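Local coordinates for protein endo-1,4-beta-xylanase C (Paenibacillus barcinonensis, PDB 4XUQ) that cleaves internal beta-1,4-xylosidic linkages in xylan as a multidomain endoxylanase, this chain being one of its N-terminal carbohydrate-binding modules, at residues M112-T117 with I126-I131. Sequence-based numbering, arbitrary orientation.
Sequences MFASTT and IEADII
Phe113 packs tightly against Ala128 and Ile130 with the part of its side chain nearest the backbone. Ala128 CB lies at the ring edge, 3.9 Å from CD1, and also approaches the backbone O of Phe113 at 3.3 Å. CG2 of Ile130 comes in obliquely, 3.6 Å from Phe113 CB and 3.8 Å from its ring atom CG. With chi1 at 65°, Phe113 holds CG between its backbone N and carbonyl carbon, which sends the ring inward, where it also meets Leu97. Ala114 CB points the same way, into a second tight place, 3.6 Å from Ile126 CG2. Consecutive residues face one side because Phe113 and Ala114 form a classic beta bulge opposite Gly95. Here the two antiparallel sheets of the CBM22 beta-sandwich meet: strand 109-119 borders one, strand 124-131 belongs to the other, and no hydrogen bond joins the segments, whose axes run at 153°. Completing the second place, Thr116 lays OG1 against Ile126 CG1 at 3.4 Å, a buried hydroxyl with no polar partner in the model. The outer side is looser: Ser115 turns away to bond Asn94 through OG, while Glu127 and Asp129, directed away from strand 109-119, both hydrogen-bond the imidazole of His77.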
ATOM      1  N   MET A 112       9.854   4.308   1.494  1.00 17.00           N
ATOM      2  CA  MET A 112       9.603   2.884   1.290  1.00 21.44           C
ATOM      3  C   MET A 112       9.925   2.150   2.579  1.00 19.76           C
ATOM      4  O   MET A 112      10.958   2.364   3.156  1.00 22.14           O
ATOM      5  CB  MET A 112      10.488   2.349   0.200  1.00 24.06           C
ATOM      6  CG  MET A 112      10.127   0.933  -0.243  1.00 29.68           C
ATOM      7  SD  MET A 112      11.536   0.197  -1.096  1.00 44.39           S
ATOM      8  CE  MET A 112      11.806   1.445  -2.404  1.00 40.41           C
ATOM      9  N   PHE A 113       9.027   1.348   3.071  1.00 16.65           N
ATOM     10  CA  PHE A 113       9.326   0.598   4.290  1.00 17.27           C
ATOM     11  C   PHE A 113       9.682  -0.848   4.008  1.00 17.12           C
ATOM     12  O   PHE A 113      10.364  -1.488   4.797  1.00 17.10           O
ATOM     13  CB  PHE A 113       8.213   0.709   5.366  1.00 17.22           C
ATOM     14  CG  PHE A 113       6.889   0.086   4.985  1.00 15.57           C
ATOM     15  CD1 PHE A 113       6.684  -1.285   5.106  1.00 15.30           C
ATOM     16  CD2 PHE A 113       5.843   0.879   4.545  1.00 15.41           C
ATOM     17  CE1 PHE A 113       5.452  -1.862   4.781  1.00 17.04           C
ATOM     18  CE2 PHE A 113       4.603   0.330   4.211  1.00 16.02           C
ATOM     19  CZ  PHE A 113       4.403  -1.045   4.341  1.00 16.57           C
ATOM     20  N   ALA A 114       9.251  -1.367   2.856  1.00 16.56           N
ATOM     21  CA  ALA A 114       9.599  -2.735   2.482  1.00 16.96           C
ATOM     22  C   ALA A 114       9.364  -2.960   0.991  1.00 17.57           C
ATOM     23  O   ALA A 114       8.773  -2.162   0.290  1.00 13.97           O
ATOM     24  CB  ALA A 114       8.773  -3.719   3.257  1.00 18.25           C
ATOM     25  N   SER A 115       9.898  -4.075   0.540  1.00 18.27           N
ATOM     26  CA  SER A 115       9.979  -4.411  -0.856  1.00 21.73           C
ATOM     27  C   SER A 115      10.174  -5.919  -0.945  1.00 25.17           C
ATOM     28  O   SER A 115      10.996  -6.491  -0.207  1.00 26.38           O
ATOM     29  CB  SER A 115      11.223  -3.729  -1.421  1.00 25.08           C
ATOM     30  OG  SER A 115      11.368  -3.936  -2.784  1.00 33.21           O
ATOM     31  N   THR A 116       9.463  -6.555  -1.860  1.00 23.86           N
ATOM     32  CA  THR A 116       9.733  -7.932  -2.216  1.00 23.93           C
ATOM     33  C   THR A 116       9.547  -8.106  -3.722  1.00 23.82           C
ATOM     34  O   THR A 116       8.847  -7.336  -4.388  1.00 18.17           O
ATOM     35  CB  THR A 116       8.866  -8.982  -1.458  1.00 28.04           C
ATOM     36  OG1 THR A 116       7.489  -8.846  -1.870  1.00 36.56           O
ATOM     37  CG2 THR A 116       8.918  -8.790   0.026  1.00 30.39           C
ATOM     38  N   THR A 117      10.202  -9.141  -4.259  1.00 22.68           N
ATOM     39  CA  THR A 117       9.992  -9.560  -5.632  1.00 22.93           C
ATOM     40  C   THR A 117       8.938 -10.634  -5.650  1.00 22.03           C
ATOM     41  O   THR A 117       9.079 -11.648  -5.012  1.00 20.61           O
ATOM     42  CB  THR A 117      11.274 -10.153  -6.261  1.00 26.07           C
ATOM     43  OG1 THR A 117      12.309  -9.189  -6.207  1.00 24.81           O
ATOM     44  CG2 THR A 117      11.049 -10.521  -7.714  1.00 24.98           C
ATOM     45  N   ILE A 126       4.626  -8.657   2.305  1.00 16.38           N
ATOM     46  CA  ILE A 126       5.536  -7.515   2.381  1.00 17.98           C
ATOM     47  C   ILE A 126       5.398  -7.038   3.838  1.00 16.94           C
ATOM     48  O   ILE A 126       4.276  -6.805   4.288  1.00 16.56           O
ATOM     49  CB  ILE A 126       5.085  -6.423   1.391  1.00 18.35           C
ATOM     50  CG1 ILE A 126       5.261  -7.022  -0.011  1.00 21.79           C
ATOM     51  CG2 ILE A 126       5.872  -5.129   1.573  1.00 20.11           C
ATOM     52  CD1 ILE A 126       4.156  -6.743  -0.958  1.00 23.72           C
ATOM     53  N   GLU A 127       6.488  -6.879   4.558  1.00 16.34           N
ATOM     54  CA  GLU A 127       6.370  -6.494   5.956  1.00 15.69           C
ATOM     55  C   GLU A 127       7.608  -5.778   6.481  1.00 17.30           C
ATOM     56  O   GLU A 127       8.685  -5.965   5.984  1.00 13.97           O
ATOM     57  CB  GLU A 127       6.074  -7.727   6.834  1.00 17.56           C
ATOM     58  CG  GLU A 127       7.225  -8.692   7.010  1.00 20.56           C
ATOM     59  CD  GLU A 127       6.898  -9.909   7.898  1.00 24.42           C
ATOM     60  OE1 GLU A 127       6.169  -9.753   8.933  1.00 22.74           O
ATOM     61  OE2 GLU A 127       7.406 -11.011   7.562  1.00 26.51           O
ATOM     62  N   ALA A 128       7.405  -4.974   7.532  1.00 14.38           N
ATOM     63  CA  ALA A 128       8.516  -4.304   8.237  1.00 15.00           C
ATOM     64  C   ALA A 128       8.005  -3.640   9.492  1.00 14.80           C
ATOM     65  O   ALA A 128       6.798  -3.363   9.622  1.00 15.04           O
ATOM     66  CB  ALA A 128       9.171  -3.221   7.369  1.00 15.50           C
ATOM     67  N   ASP A 129       8.920  -3.345  10.401  1.00 12.80           N
ATOM     68  CA  ASP A 129       8.653  -2.422  11.493  1.00 13.94           C
ATOM     69  C   ASP A 129       8.694  -0.996  10.945  1.00 13.92           C
ATOM     70  O   ASP A 129       9.524  -0.693  10.109  1.00 14.00           O
ATOM     71  CB  ASP A 129       9.693  -2.537  12.584  1.00 15.15           C
ATOM     72  CG  ASP A 129       9.416  -3.649  13.540  1.00 17.06           C
ATOM     73  OD1 ASP A 129       8.444  -4.445  13.374  1.00 17.07           O
ATOM     74  OD2 ASP A 129      10.182  -3.728  14.541  1.00 19.38           O
ATOM     75  N   ILE A 130       7.790  -0.149  11.375  1.00 12.75           N
ATOM     76  CA  ILE A 130       7.888   1.264  11.058  1.00 13.18           C
ATOM     77  C   ILE A 130       7.799   2.059  12.327  1.00 13.25           C
ATOM     78  O   ILE A 130       7.184   1.660  13.347  1.00 12.85           O
ATOM     79  CB  ILE A 130       6.836   1.755  10.023  1.00 14.01           C
ATOM     80  CG1 ILE A 130       5.396   1.589  10.534  1.00 16.06           C
ATOM     81  CG2 ILE A 130       6.911   1.016   8.720  1.00 14.35           C
ATOM     82  CD1 ILE A 130       4.792   2.942  10.741  1.00 18.32           C
ATOM     83  N   ILE A 131       8.334   3.249  12.227  1.00 12.89           N
ATOM     84  CA  ILE A 131       8.299   4.230  13.297  1.00 12.92           C
ATOM     85  C   ILE A 131       7.194   5.241  12.993  1.00 12.03           C
ATOM     86  O   ILE A 131       7.099   5.798  11.925  1.00 11.54           O
ATOM     87  CB  ILE A 131       9.689   4.922  13.409  1.00 15.03           C
ATOM     88  CG1 ILE A 131      10.665   3.930  14.073  1.00 16.24           C
ATOM     89  CG2 ILE A 131       9.586   6.256  14.163  1.00 16.09           C
ATOM     90  CD1 ILE A 131      12.056   4.005  13.528  1.00 19.75           C
TER